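Local coordinates for phage integrase/site-specific recombinase (Haloarcula marismortui, PDB 3NRW), which probably binds DNA as a site-specific recombinase of the tyrosine recombinase family, this piece being its helical N-terminal, core-binding domain, at residues 84-87 with 88-92; 98-101 with 102-105; 78-81 with 82-85; 14-17 with 18-21. All coordinates share one frame; numbering follows the deposited sequence.

Contact 1: residues 84-87 with 88-92; sequences KNWL and EYLAR
Trp86 and Leu90 meet one turn apart through both backbone and side chain. Leu90 N donates to Trp86 O at 3.0 Å, and the CD1 methyl of Leu90 rests over one face of the indole, 4.1 Å from the centroid of the five-membered ring, a CH-pi contact. A trans first torsion (chi1 180°) turns the indole toward Leu90 and so makes this contact possible. Its NE1 takes no acceptor here but donates to Ala12 O of helix 9-20, so the one polar atom of a buried ring is satisfied by another helix. This is the last part of helix 73-92 in the core-binding domain, a regular alpha-helix in which Glu88 N, Tyr89 N and Ala91 N are likewise bound to Lys84 O, Asn85 O and Leu87 O. Lys84 NZ and Glu88 OE2 stand 4.6 Å apart, too far for a salt bridge, and a water joins them, donating to Glu88 OE2 at 3.1 Å and accepting a weak bond from Lys84 NZ; two long, charged chains suit a place that solvent reaches. Leu87, apolar throughout, turns its CD2 to Leu90 CD1 and also packs on Met51 and Val104.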
ATOM      1  N   LYS A  84      -0.949   2.171  -4.800  1.00 18.63           N
ATOM      2  CA  LYS A  84      -0.017   2.603  -5.835  1.00 17.63           C
ATOM      3  C   LYS A  84       0.764   3.852  -5.411  1.00 18.13           C
ATOM      4  O   LYS A  84       1.988   3.901  -5.540  1.00 17.24           O
ATOM      5  CB  LYS A  84      -0.775   2.893  -7.135  1.00 22.39           C
ATOM      6  CG  LYS A  84       0.085   3.519  -8.224  1.00 33.07           C
ATOM      7  CD  LYS A  84       1.001   2.496  -8.860  1.00 39.30           C
ATOM      8  CE  LYS A  84       0.426   1.982 -10.171  1.00 37.35           C
ATOM      9  NZ  LYS A  84       0.479   3.024 -11.237  1.00 40.79           N
ATOM     10  N   ASN A  85       0.057   4.862  -4.915  1.00 17.68           N
ATOM     11  CA  ASN A  85       0.712   6.095  -4.491  1.00 18.54           C
ATOM     12  C   ASN A  85       1.657   5.839  -3.329  1.00 18.85           C
ATOM     13  O   ASN A  85       2.708   6.479  -3.203  1.00 18.59           O
ATOM     14  CB  ASN A  85      -0.322   7.143  -4.087  1.00 17.89           C
ATOM     15  CG  ASN A  85      -1.243   7.504  -5.225  1.00 21.71           C
ATOM     16  OD1 ASN A  85      -0.880   7.363  -6.391  1.00 29.55           O
ATOM     17  ND2 ASN A  85      -2.434   7.983  -4.899  1.00 26.02           N
ATOM     18  N   TRP A  86       1.277   4.901  -2.473  1.00 17.21           N
ATOM     19  CA  TRP A  86       2.100   4.555  -1.328  1.00 15.15           C
ATOM     20  C   TRP A  86       3.424   3.975  -1.808  1.00 13.38           C
ATOM     21  O   TRP A  86       4.488   4.406  -1.361  1.00 14.26           O
ATOM     22  CB  TRP A  86       1.349   3.554  -0.455  1.00 11.36           C
ATOM     23  CG  TRP A  86       2.062   3.086   0.761  1.00 14.91           C
ATOM     24  CD1 TRP A  86       2.930   3.790   1.543  1.00 16.57           C
ATOM     25  CD2 TRP A  86       1.869   1.825   1.406  1.00 13.97           C
ATOM     26  NE1 TRP A  86       3.286   3.041   2.654  1.00 17.64           N
ATOM     27  CE2 TRP A  86       2.643   1.835   2.589  1.00 16.30           C
ATOM     28  CE3 TRP A  86       1.107   0.691   1.100  1.00 16.38           C
ATOM     29  CZ2 TRP A  86       2.673   0.746   3.467  1.00  9.65           C
ATOM     30  CZ3 TRP A  86       1.140  -0.395   1.977  1.00 16.19           C
ATOM     31  CH2 TRP A  86       1.916  -0.354   3.146  1.00 14.33           C
ATOM     32  N   LEU A  87       3.365   3.016  -2.727  1.00 14.47           N
ATOM     33  CA  LEU A  87       4.582   2.408  -3.243  1.00 14.29           C
ATOM     34  C   LEU A  87       5.457   3.415  -3.990  1.00 16.23           C
ATOM     35  O   LEU A  87       6.682   3.294  -3.979  1.00 17.22           O
ATOM     36  CB  LEU A  87       4.249   1.215  -4.141  1.00 19.70           C
ATOM     37  CG  LEU A  87       3.542   0.059  -3.421  1.00 17.04           C
ATOM     38  CD1 LEU A  87       3.370  -1.104  -4.379  1.00 20.68           C
ATOM     39  CD2 LEU A  87       4.352  -0.378  -2.197  1.00 20.44           C
ATOM     40  N   GLU A  88       4.841   4.404  -4.635  1.00 18.25           N
ATOM     41  CA  GLU A  88       5.618   5.423  -5.346  1.00 19.33           C
ATOM     42  C   GLU A  88       6.442   6.199  -4.325  1.00 15.78           C
ATOM     43  O   GLU A  88       7.606   6.512  -4.565  1.00 19.03           O
ATOM     44  CB  GLU A  88       4.696   6.383  -6.110  1.00 18.33           C
ATOM     45  CG  GLU A  88       3.844   5.686  -7.158  1.00 23.74           C
ATOM     46  CD  GLU A  88       3.096   6.651  -8.062  1.00 28.65           C
ATOM     47  OE1 GLU A  88       2.632   7.700  -7.569  1.00 28.44           O
ATOM     48  OE2 GLU A  88       2.952   6.343  -9.264  1.00 28.04           O
ATOM     49  N   TYR A  89       5.831   6.505  -3.184  1.00 15.35           N
ATOM     50  CA  TYR A  89       6.519   7.222  -2.117  1.00 16.02           C
ATOM     51  C   TYR A  89       7.686   6.380  -1.619  1.00 18.28           C
ATOM     52  O   TYR A  89       8.810   6.870  -1.493  1.00 17.39           O
ATOM     53  CB  TYR A  89       5.561   7.515  -0.955  1.00 15.99           C
ATOM     54  CG  TYR A  89       6.244   7.970   0.315  1.00 12.37           C
ATOM     55  CD1 TYR A  89       7.018   9.132   0.340  1.00 17.91           C
ATOM     56  CD2 TYR A  89       6.125   7.235   1.498  1.00 18.22           C
ATOM     57  CE1 TYR A  89       7.654   9.549   1.505  1.00 21.92           C
ATOM     58  CE2 TYR A  89       6.759   7.644   2.666  1.00 22.21           C
ATOM     59  CZ  TYR A  89       7.524   8.804   2.663  1.00 21.90           C
ATOM     60  OH  TYR A  89       8.165   9.219   3.810  1.00 22.07           O
ATOM     61  N   LEU A  90       7.418   5.109  -1.335  1.00 13.50           N
ATOM     62  CA  LEU A  90       8.460   4.218  -0.843  1.00 13.85           C
ATOM     63  C   LEU A  90       9.586   4.023  -1.854  1.00 17.23           C
ATOM     64  O   LEU A  90      10.745   3.873  -1.471  1.00 18.53           O
ATOM     65  CB  LEU A  90       7.868   2.861  -0.455  1.00 13.24           C
ATOM     66  CG  LEU A  90       6.865   2.866   0.704  1.00 16.51           C
ATOM     67  CD1 LEU A  90       6.404   1.440   0.948  1.00 13.42           C
ATOM     68  CD2 LEU A  90       7.500   3.450   1.971  1.00 13.67           C
ATOM     69  N   ALA A  91       9.254   4.021  -3.141  1.00 17.57           N
ATOM     70  CA  ALA A  91      10.283   3.860  -4.159  1.00 15.58           C
ATOM     71  C   ALA A  91      11.183   5.097  -4.161  1.00 19.95           C
ATOM     72  O   ALA A  91      12.404   4.987  -4.286  1.00 19.31           O
ATOM     73  CB  ALA A  91       9.653   3.655  -5.533  1.00 16.22           C
ATOM     74  N   ARG A  92      10.581   6.274  -4.004  1.00 21.48           N
ATOM     75  CA  ARG A  92      11.349   7.514  -3.980  1.00 23.52           C
ATOM     76  C   ARG A  92      12.332   7.530  -2.817  1.00 25.88           C
ATOM     77  O   ARG A  92      13.455   8.024  -2.953  1.00 24.48           O
ATOM     78  CB  ARG A  92      10.421   8.732  -3.880  1.00 21.58           C
ATOM     79  CG  ARG A  92      11.166  10.068  -3.793  1.00 26.54           C
ATOM     80  CD  ARG A  92      10.254  11.254  -4.098  1.00 35.08           C
ATOM     81  NE  ARG A  92       9.235  11.489  -3.077  1.00 39.42           N
ATOM     82  CZ  ARG A  92       9.478  11.982  -1.865  1.00 38.75           C
ATOM     83  NH1 ARG A  92      10.715  12.291  -1.503  1.00 39.39           N
ATOM     84  NH2 ARG A  92       8.477  12.187  -1.021  1.00 28.45           N
TER
HETATM   85  O   HOH W   1       3.717   3.834 -10.915  1.00 47.96           O

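Contact 2: residues 98-101 with 102-105; sequences EDLP and EKVH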
ATOM      1  N   GLU A  98      12.598   0.248  -7.421  1.00 28.17           N
ATOM      2  CA  GLU A  98      12.051   1.316  -8.245  1.00 24.83           C
ATOM      3  C   GLU A  98      11.019   0.861  -9.272  1.00 23.04           C
ATOM      4  O   GLU A  98      10.181   1.655  -9.698  1.00 27.62           O
ATOM      5  CB  GLU A  98      13.175   2.078  -8.954  1.00 33.11           C
ATOM      6  CG  GLU A  98      14.183   1.200  -9.676  1.00 40.32           C
ATOM      7  CD  GLU A  98      15.384   0.855  -8.812  1.00 55.32           C
ATOM      8  OE1 GLU A  98      15.206   0.207  -7.755  1.00 49.22           O
ATOM      9  OE2 GLU A  98      16.513   1.237  -9.193  1.00 55.27           O
ATOM     10  N   ASP A  99      11.061  -0.407  -9.674  1.00 23.28           N
ATOM     11  CA  ASP A  99      10.103  -0.897 -10.663  1.00 28.74           C
ATOM     12  C   ASP A  99       8.882  -1.594 -10.068  1.00 27.53           C
ATOM     13  O   ASP A  99       8.117  -2.237 -10.788  1.00 27.82           O
ATOM     14  CB  ASP A  99      10.789  -1.845 -11.656  1.00 28.51           C
ATOM     15  CG  ASP A  99      11.344  -3.095 -10.993  1.00 37.10           C
ATOM     16  OD1 ASP A  99      11.813  -3.994 -11.721  1.00 38.94           O
ATOM     17  OD2 ASP A  99      11.318  -3.185  -9.746  1.00 43.36           O
ATOM     18  N   LEU A 100       8.681  -1.458  -8.762  1.00 28.69           N
ATOM     19  CA  LEU A 100       7.544  -2.109  -8.126  1.00 23.67           C
ATOM     20  C   LEU A 100       6.208  -1.379  -8.269  1.00 22.90           C
ATOM     21  O   LEU A 100       5.196  -1.986  -8.616  1.00 23.98           O
ATOM     22  CB  LEU A 100       7.822  -2.337  -6.640  1.00 22.59           C
ATOM     23  CG  LEU A 100       6.697  -3.107  -5.943  1.00 20.60           C
ATOM     24  CD1 LEU A 100       6.785  -4.588  -6.311  1.00 26.31           C
ATOM     25  CD2 LEU A 100       6.805  -2.933  -4.446  1.00 22.02           C
ATOM     26  N   PRO A 101       6.183  -0.065  -8.003  1.00 23.26           N
ATOM     27  CA  PRO A 101       4.920   0.665  -8.120  1.00 23.68           C
ATOM     28  C   PRO A 101       4.186   0.481  -9.448  1.00 26.03           C
ATOM     29  O   PRO A 101       2.957   0.454  -9.479  1.00 21.55           O
ATOM     30  CB  PRO A 101       5.329   2.115  -7.845  1.00 27.30           C
ATOM     31  CG  PRO A 101       6.780   2.152  -8.236  1.00 37.11           C
ATOM     32  CD  PRO A 101       7.298   0.850  -7.702  1.00 22.64           C
ATOM     33  N   GLU A 102       4.937   0.335 -10.538  1.00 27.45           N
ATOM     34  CA  GLU A 102       4.343   0.145 -11.862  1.00 30.80           C
ATOM     35  C   GLU A 102       3.620  -1.191 -11.981  1.00 31.25           C
ATOM     36  O   GLU A 102       2.770  -1.371 -12.850  1.00 34.76           O
ATOM     37  CB  GLU A 102       5.423   0.214 -12.949  1.00 29.54           C
ATOM     38  CG  GLU A 102       6.622  -0.693 -12.676  1.00 45.07           C
ATOM     39  CD  GLU A 102       7.262  -1.254 -13.937  1.00 48.14           C
ATOM     40  OE1 GLU A 102       7.505  -0.484 -14.893  1.00 52.32           O
ATOM     41  OE2 GLU A 102       7.538  -2.473 -13.961  1.00 49.51           O
ATOM     42  N   LYS A 103       3.965  -2.135 -11.112  1.00 27.25           N
ATOM     43  CA  LYS A 103       3.345  -3.450 -11.156  1.00 27.27           C
ATOM     44  C   LYS A 103       1.991  -3.486 -10.453  1.00 30.12           C
ATOM     45  O   LYS A 103       1.335  -4.527 -10.414  1.00 33.19           O
ATOM     46  CB  LYS A 103       4.297  -4.488 -10.557  1.00 19.90           C
ATOM     47  CG  LYS A 103       5.578  -4.638 -11.367  1.00 27.08           C
ATOM     48  CD  LYS A 103       6.586  -5.543 -10.699  1.00 27.52           C
ATOM     49  CE  LYS A 103       7.825  -5.697 -11.574  1.00 28.37           C
ATOM     50  NZ  LYS A 103       8.854  -6.575 -10.939  1.00 29.30           N
ATOM     51  N   VAL A 104       1.571  -2.350  -9.903  1.00 31.40           N
ATOM     52  CA  VAL A 104       0.282  -2.273  -9.221  1.00 27.07           C
ATOM     53  C   VAL A 104      -0.835  -2.039 -10.231  1.00 36.19           C
ATOM     54  O   VAL A 104      -0.860  -1.018 -10.921  1.00 32.62           O
ATOM     55  CB  VAL A 104       0.240  -1.125  -8.190  1.00 27.60           C
ATOM     56  CG1 VAL A 104      -1.137  -1.068  -7.544  1.00 25.94           C
ATOM     57  CG2 VAL A 104       1.310  -1.332  -7.128  1.00 25.68           C
ATOM     58  N   HIS A 105      -1.760  -2.990 -10.306  1.00 31.39           N
ATOM     59  CA  HIS A 105      -2.886  -2.899 -11.225  1.00 35.40           C
ATOM     60  C   HIS A 105      -4.049  -2.129 -10.604  1.00 35.88           C
ATOM     61  O   HIS A 105      -4.631  -2.557  -9.605  1.00 35.25           O
ATOM     62  CB  HIS A 105      -3.336  -4.308 -11.632  1.00 34.39           C
ATOM     63  CG  HIS A 105      -4.530  -4.331 -12.535  1.00 37.09           C
ATOM     64  ND1 HIS A 105      -5.814  -4.525 -12.071  1.00 34.69           N
ATOM     65  CD2 HIS A 105      -4.637  -4.176 -13.877  1.00 37.65           C
ATOM     66  CE1 HIS A 105      -6.659  -4.491 -13.088  1.00 37.15           C
ATOM     67  NE2 HIS A 105      -5.969  -4.280 -14.194  1.00 27.45           N
TER
HETATM   68  O   HOH W   2       7.835   1.618 -11.169  1.00 25.43           O
HETATM   69  O   HOH W   3       9.351  -5.008  -8.713  1.00 29.74           O
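Lys103 runs its side chain past Asp99 O, one turn back in a short 3-10 turn that follows helix 73-92. Before it in the chain, the N-H of Glu102 is served by a water, which accepts from Glu102 N at 3.2 Å and donates to Glu98 O at 2.8 Å, bridging the backbone of Glu98 and Glu102. Glu102 is exposed, so a charged residue is tolerated there.

Lys103 closes the turn: its N donates to Leu100 O at 2.8 Å, the i to i+3 bond of a 3-10 turn. Beyond CG its side chain is fully extended, which brings NZ to 4.0 Å from Asp99 OD1. That separation is beyond a salt bridge, but a water completes the link, accepting from Lys103 NZ at 2.8 Å and donating to Asp99 OD2 at 2.9 Å. The long aliphatic stem of lysine spans the turn while its charged end is met by a water.

At Val104 the chain leaves the turn, with CB and CG2 of the valine lying against Pro101 O. Its buried, branched side chain also touches Leu59 of helix 56-67 and Lys84 and Leu87 of helix 73-92, while Leu100 packs on Leu59 and Leu87. The apolar residues thus hold the loop against two helices, whereas the charged pair, coupled partly through solvent, probably adds only a modest electrostatic attraction.

Contact 3: residues 78-81 with 82-85; sequences GEMQ and TLKN
Lys84 N donates to Met80 O at 2.8 Å, one rung of the i to i+4 ladder that runs through these two turns. In the next rung Asn85 N donates to Gln81 O at 2.9 Å, and the side chains link the same two residues again: Gln81 NE2 reaches Asn85 OD1 at 2.8 Å, but the bond is bent to 128° at the hydrogen and counts as weak. The glutamine folds at chi2 (60°), which carries its amide along the helix to the asparagine. The two amide planes lie 35° apart. Two carboxamides suit this partly exposed edge because one offers an N-H where the other offers an oxygen. On the buried side selenomethionine Met80 and Leu83 lie alongside each other, pointing the same way, with Met80 CE 3.8 Å from Leu83 CD2. Their flexible and branched apolar chains pack toward helix 56-67, where Met80 touches Glu63 and Leu83 touches Tyr62. Thr82 and Glu79 send their polar ends to other helices: Thr82 OG1 is hydrogen-bonded to Arg35 NH1, and Glu79 OE2 forms a salt bridge with Arg66 NE. Such a division of sides is typical of an amphipathic helix, here in the helical core-binding domain of a tyrosine recombinase.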
ATOM      1  N   GLY A  78     -10.120   2.838  -5.546  1.00 20.80           N
ATOM      2  CA  GLY A  78      -9.514   3.871  -4.726  1.00 24.62           C
ATOM      3  C   GLY A  78      -8.495   3.286  -3.771  1.00 25.66           C
ATOM      4  O   GLY A  78      -7.527   3.943  -3.385  1.00 27.17           O
ATOM      5  N   GLU A  79      -8.720   2.033  -3.397  1.00 22.81           N
ATOM      6  CA  GLU A  79      -7.833   1.329  -2.491  1.00 18.99           C
ATOM      7  C   GLU A  79      -6.538   0.974  -3.210  1.00 21.04           C
ATOM      8  O   GLU A  79      -5.441   1.134  -2.663  1.00 20.66           O
ATOM      9  CB  GLU A  79      -8.514   0.057  -2.004  1.00 25.93           C
ATOM     10  CG  GLU A  79      -7.926  -0.508  -0.752  1.00 34.95           C
ATOM     11  CD  GLU A  79      -8.618  -1.773  -0.324  1.00 24.66           C
ATOM     12  OE1 GLU A  79      -9.851  -1.743  -0.123  1.00 25.48           O
ATOM     13  OE2 GLU A  79      -7.923  -2.799  -0.197  1.00 32.59           O
HETATM   14  N   MSE A  80      -6.660   0.485  -4.438  1.00 18.71           N
HETATM   15  CA  MSE A  80      -5.475   0.114  -5.203  1.00 16.97           C
HETATM   16  C   MSE A  80      -4.680   1.356  -5.597  1.00 19.43           C
HETATM   17  O   MSE A  80      -3.453   1.310  -5.676  1.00 18.95           O
HETATM   18  CB  MSE A  80      -5.864  -0.688  -6.455  1.00 18.25           C
HETATM   19  CG  MSE A  80      -6.475  -2.072  -6.166  1.00 17.95           C
HETATM   20 SE   MSE A  80      -5.345  -3.196  -5.062  1.00 30.61          SE
HETATM   21  CE  MSE A  80      -3.864  -3.518  -6.286  1.00 26.15           C
ATOM     22  N   GLN A  81      -5.382   2.458  -5.844  1.00 20.21           N
ATOM     23  CA  GLN A  81      -4.734   3.713  -6.219  1.00 21.99           C
ATOM     24  C   GLN A  81      -3.908   4.244  -5.050  1.00 21.39           C
ATOM     25  O   GLN A  81      -2.804   4.765  -5.235  1.00 19.10           O
ATOM     26  CB  GLN A  81      -5.776   4.754  -6.628  1.00 26.78           C
ATOM     27  CG  GLN A  81      -5.181   6.100  -7.000  1.00 31.59           C
ATOM     28  CD  GLN A  81      -4.217   6.004  -8.166  1.00 32.55           C
ATOM     29  OE1 GLN A  81      -4.606   5.649  -9.279  1.00 28.84           O
ATOM     30  NE2 GLN A  81      -2.948   6.309  -7.914  1.00 32.27           N
ATOM     31  N   THR A  82      -4.450   4.126  -3.842  1.00 20.50           N
ATOM     32  CA  THR A  82      -3.720   4.581  -2.673  1.00 16.57           C
ATOM     33  C   THR A  82      -2.531   3.648  -2.482  1.00 13.69           C
ATOM     34  O   THR A  82      -1.448   4.095  -2.125  1.00 15.91           O
ATOM     35  CB  THR A  82      -4.605   4.600  -1.406  1.00 18.52           C
ATOM     36  OG1 THR A  82      -5.464   5.749  -1.441  1.00 18.51           O
ATOM     37  CG2 THR A  82      -3.743   4.663  -0.151  1.00 17.74           C
ATOM     38  N   LEU A  83      -2.727   2.357  -2.738  1.00 17.99           N
ATOM     39  CA  LEU A  83      -1.633   1.396  -2.614  1.00 13.26           C
ATOM     40  C   LEU A  83      -0.538   1.819  -3.587  1.00 18.32           C
ATOM     41  O   LEU A  83       0.649   1.835  -3.253  1.00 16.05           O
ATOM     42  CB  LEU A  83      -2.114  -0.026  -2.952  1.00 20.04           C
ATOM     43  CG  LEU A  83      -1.039  -1.120  -2.996  1.00 17.81           C
ATOM     44  CD1 LEU A  83      -0.308  -1.171  -1.666  1.00 24.48           C
ATOM     45  CD2 LEU A  83      -1.664  -2.479  -3.313  1.00 15.18           C
ATOM     46  N   LYS A  84      -0.949   2.171  -4.800  1.00 18.63           N
ATOM     47  CA  LYS A  84      -0.017   2.603  -5.835  1.00 17.63           C
ATOM     48  C   LYS A  84       0.764   3.852  -5.411  1.00 18.13           C
ATOM     49  O   LYS A  84       1.988   3.901  -5.540  1.00 17.24           O
ATOM     50  CB  LYS A  84      -0.775   2.893  -7.135  1.00 22.39           C
ATOM     51  CG  LYS A  84       0.085   3.519  -8.224  1.00 33.07           C
ATOM     52  CD  LYS A  84       1.001   2.496  -8.860  1.00 39.30           C
ATOM     53  CE  LYS A  84       0.426   1.982 -10.171  1.00 37.35           C
ATOM     54  NZ  LYS A  84       0.479   3.024 -11.237  1.00 40.79           N
ATOM     55  N   ASN A  85       0.057   4.862  -4.915  1.00 17.68           N
ATOM     56  CA  ASN A  85       0.712   6.095  -4.491  1.00 18.54           C
ATOM     57  C   ASN A  85       1.657   5.839  -3.329  1.00 18.85           C
ATOM     58  O   ASN A  85       2.708   6.479  -3.203  1.00 18.59           O
ATOM     59  CB  ASN A  85      -0.322   7.143  -4.087  1.00 17.89           C
ATOM     60  CG  ASN A  85      -1.243   7.504  -5.225  1.00 21.71           C
ATOM     61  OD1 ASN A  85      -0.880   7.363  -6.391  1.00 29.55           O
ATOM     62  ND2 ASN A  85      -2.434   7.983  -4.899  1.00 26.02           N
TER

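Contact 4: residues 14-17 with 18-21; sequences DRYL and AHRQ
Arg20 lays its CG over one face of the Tyr16 ring, 3.9 Å from the centroid and 24° off the normal, in a CH-pi contact displaced toward the rim. The aliphatic part of the arginine does the touching: Arg20 CG is 3.6 Å from Tyr16 CE1, and CD lies farther along, near the hydroxyl. The two side chains run side by side and point the same way, with guanidinium and ring planes 25° apart. Tyrosine and arginine suit the place because the ring gives CG a flat surface while the guanidinium carries on past it.

Torsions set up the pair. With chi1 near 180° Tyr16 carries its ring toward the following turn, where Arg20 waits, and bends at chi2 and chi3 keep the arginine chain beside the ring. In the backbone, Arg20 N donates to Tyr16 O at 2.9 Å, fixing the spacing of the two residues; a weak bond also goes from Arg20 N to Leu17 O at 3.3 Å. One step earlier in the chain, His19 N is bound to Arg15 O at 3.0 Å.

The surroundings complete the fit. Asp23 forms a weak, long ion pair with the Arg20 guanidinium. Leu17, buried and apolar, packs with Arg20 on Phe32 of helix 26-45, while helix 73-92 also packs here, where Trp86 meets the Tyr16 ring and Tyr89 stacks on His19.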
ATOM      1  N   ASP A  14       2.800   3.959   8.572  1.00 15.79           N
ATOM      2  CA  ASP A  14       2.862   5.131   9.454  1.00 16.12           C
ATOM      3  C   ASP A  14       3.674   6.260   8.817  1.00 16.73           C
ATOM      4  O   ASP A  14       3.307   7.432   8.913  1.00 15.77           O
ATOM      5  CB  ASP A  14       3.512   4.804  10.812  1.00 16.81           C
ATOM      6  CG  ASP A  14       2.723   3.795  11.642  1.00 28.24           C
ATOM      7  OD1 ASP A  14       1.501   3.644  11.437  1.00 20.64           O
ATOM      8  OD2 ASP A  14       3.341   3.166  12.528  1.00 23.97           O
ATOM      9  N   ARG A  15       4.784   5.905   8.179  1.00 14.91           N
ATOM     10  CA  ARG A  15       5.650   6.901   7.554  1.00 16.52           C
ATOM     11  C   ARG A  15       4.918   7.657   6.457  1.00 18.44           C
ATOM     12  O   ARG A  15       5.019   8.879   6.354  1.00 18.15           O
ATOM     13  CB  ARG A  15       6.897   6.232   6.975  1.00 16.53           C
ATOM     14  CG  ARG A  15       8.061   7.187   6.766  1.00 17.70           C
ATOM     15  CD  ARG A  15       9.206   6.485   6.067  1.00 22.17           C
ATOM     16  NE  ARG A  15      10.389   7.330   5.921  1.00 24.71           N
ATOM     17  CZ  ARG A  15      11.350   7.442   6.832  1.00 30.18           C
ATOM     18  NH1 ARG A  15      11.279   6.766   7.972  1.00 28.66           N
ATOM     19  NH2 ARG A  15      12.400   8.214   6.592  1.00 38.52           N
ATOM     20  N   TYR A  16       4.174   6.918   5.640  1.00 15.97           N
ATOM     21  CA  TYR A  16       3.420   7.506   4.547  1.00 19.25           C
ATOM     22  C   TYR A  16       2.344   8.468   5.056  1.00 20.20           C
ATOM     23  O   TYR A  16       2.212   9.587   4.551  1.00 21.01           O
ATOM     24  CB  TYR A  16       2.781   6.392   3.705  1.00 17.50           C
ATOM     25  CG  TYR A  16       1.928   6.894   2.563  1.00 17.41           C
ATOM     26  CD1 TYR A  16       2.487   7.637   1.520  1.00 19.71           C
ATOM     27  CD2 TYR A  16       0.555   6.641   2.532  1.00 19.68           C
ATOM     28  CE1 TYR A  16       1.696   8.116   0.473  1.00 22.80           C
ATOM     29  CE2 TYR A  16      -0.241   7.117   1.490  1.00 20.93           C
ATOM     30  CZ  TYR A  16       0.336   7.853   0.468  1.00 22.39           C
ATOM     31  OH  TYR A  16      -0.449   8.346  -0.551  1.00 26.48           O
ATOM     32  N   LEU A  17       1.582   8.050   6.062  1.00 16.91           N
ATOM     33  CA  LEU A  17       0.522   8.909   6.595  1.00 16.63           C
ATOM     34  C   LEU A  17       1.087  10.214   7.159  1.00 19.84           C
ATOM     35  O   LEU A  17       0.512  11.284   6.951  1.00 23.03           O
ATOM     36  CB  LEU A  17      -0.275   8.172   7.676  1.00 17.48           C
ATOM     37  CG  LEU A  17      -0.976   6.891   7.208  1.00 13.84           C
ATOM     38  CD1 LEU A  17      -1.781   6.327   8.363  1.00 20.40           C
ATOM     39  CD2 LEU A  17      -1.883   7.173   6.010  1.00 18.66           C
ATOM     40  N   ALA A  18       2.213  10.125   7.860  1.00 18.25           N
ATOM     41  CA  ALA A  18       2.850  11.312   8.427  1.00 18.21           C
ATOM     42  C   ALA A  18       3.320  12.215   7.291  1.00 23.21           C
ATOM     43  O   ALA A  18       3.207  13.443   7.365  1.00 25.71           O
ATOM     44  CB  ALA A  18       4.036  10.906   9.301  1.00 26.00           C
ATOM     45  N   HIS A  19       3.853  11.593   6.243  1.00 21.63           N
ATOM     46  CA  HIS A  19       4.347  12.306   5.070  1.00 27.35           C
ATOM     47  C   HIS A  19       3.242  13.056   4.331  1.00 35.02           C
ATOM     48  O   HIS A  19       3.467  14.145   3.800  1.00 30.16           O
ATOM     49  CB  HIS A  19       5.045  11.327   4.115  1.00 24.89           C
ATOM     50  CG  HIS A  19       5.242  11.862   2.731  1.00 27.59           C
ATOM     51  ND1 HIS A  19       4.390  11.554   1.689  1.00 35.04           N
ATOM     52  CD2 HIS A  19       6.178  12.692   2.219  1.00 24.82           C
ATOM     53  CE1 HIS A  19       4.799  12.174   0.594  1.00 37.53           C
ATOM     54  NE2 HIS A  19       5.882  12.871   0.890  1.00 28.96           N
ATOM     55  N   ARG A  20       2.050  12.468   4.294  1.00 28.79           N
ATOM     56  CA  ARG A  20       0.908  13.084   3.619  1.00 29.02           C
ATOM     57  C   ARG A  20       0.193  14.051   4.558  1.00 30.02           C
ATOM     58  O   ARG A  20      -0.644  14.849   4.131  1.00 29.40           O
ATOM     59  CB  ARG A  20      -0.074  12.006   3.151  1.00 23.75           C
ATOM     60  CG  ARG A  20       0.426  11.169   1.980  1.00 31.14           C
ATOM     61  CD  ARG A  20       0.495  12.000   0.706  1.00 38.26           C
ATOM     62  NE  ARG A  20      -0.807  12.576   0.376  1.00 44.35           N
ATOM     63  CZ  ARG A  20      -1.073  13.246  -0.739  1.00 43.71           C
ATOM     64  NH1 ARG A  20      -0.124  13.430  -1.647  1.00 58.13           N
ATOM     65  NH2 ARG A  20      -2.288  13.736  -0.946  1.00 40.53           N
ATOM     66  N   GLN A  21       0.540  13.975   5.840  1.00 31.37           N
ATOM     67  CA  GLN A  21      -0.055  14.823   6.867  1.00 40.17           C
ATOM     68  C   GLN A  21       0.356  16.283   6.677  1.00 47.53           C
ATOM     69  O   GLN A  21       0.292  17.076   7.617  1.00 54.16           O
ATOM     70  CB  GLN A  21       0.399  14.351   8.250  1.00 43.33           C
ATOM     71  CG  GLN A  21      -0.458  14.838   9.407  1.00 46.58           C
ATOM     72  CD  GLN A  21      -1.646  13.933   9.663  1.00 52.07           C
ATOM     73  OE1 GLN A  21      -1.483  12.760  10.001  1.00 54.52           O
ATOM     74  NE2 GLN A  21      -2.849  14.471   9.503  1.00 54.80           N
TER

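How the contacts relate
Contacts 1 and 3 are successive parts of helix 73-92, sharing Lys84 and Asn85, and contact 4 lies on helix 9-20, which packs against it. The aromatic side chains at the junction of contacts 1 and 4 join the two helices, with Trp86 CD1 3.4 Å from Tyr16 CB. Contact 2 packs on helix 73-92 as well, where Val104 CG2 is 3.4 Å from Leu87 CD1, yet it remains about 11 Å from contact 4 at the nearest atoms. Contacts 1 and 3 lie nearest the centre of the chain, each partly buried, and contacts 2 and 4 farther out. Solvent-mediated polar links mark contacts 1 and 2, direct side-chain amide pairing contact 3, and aromatic packing contacts 1 and 4.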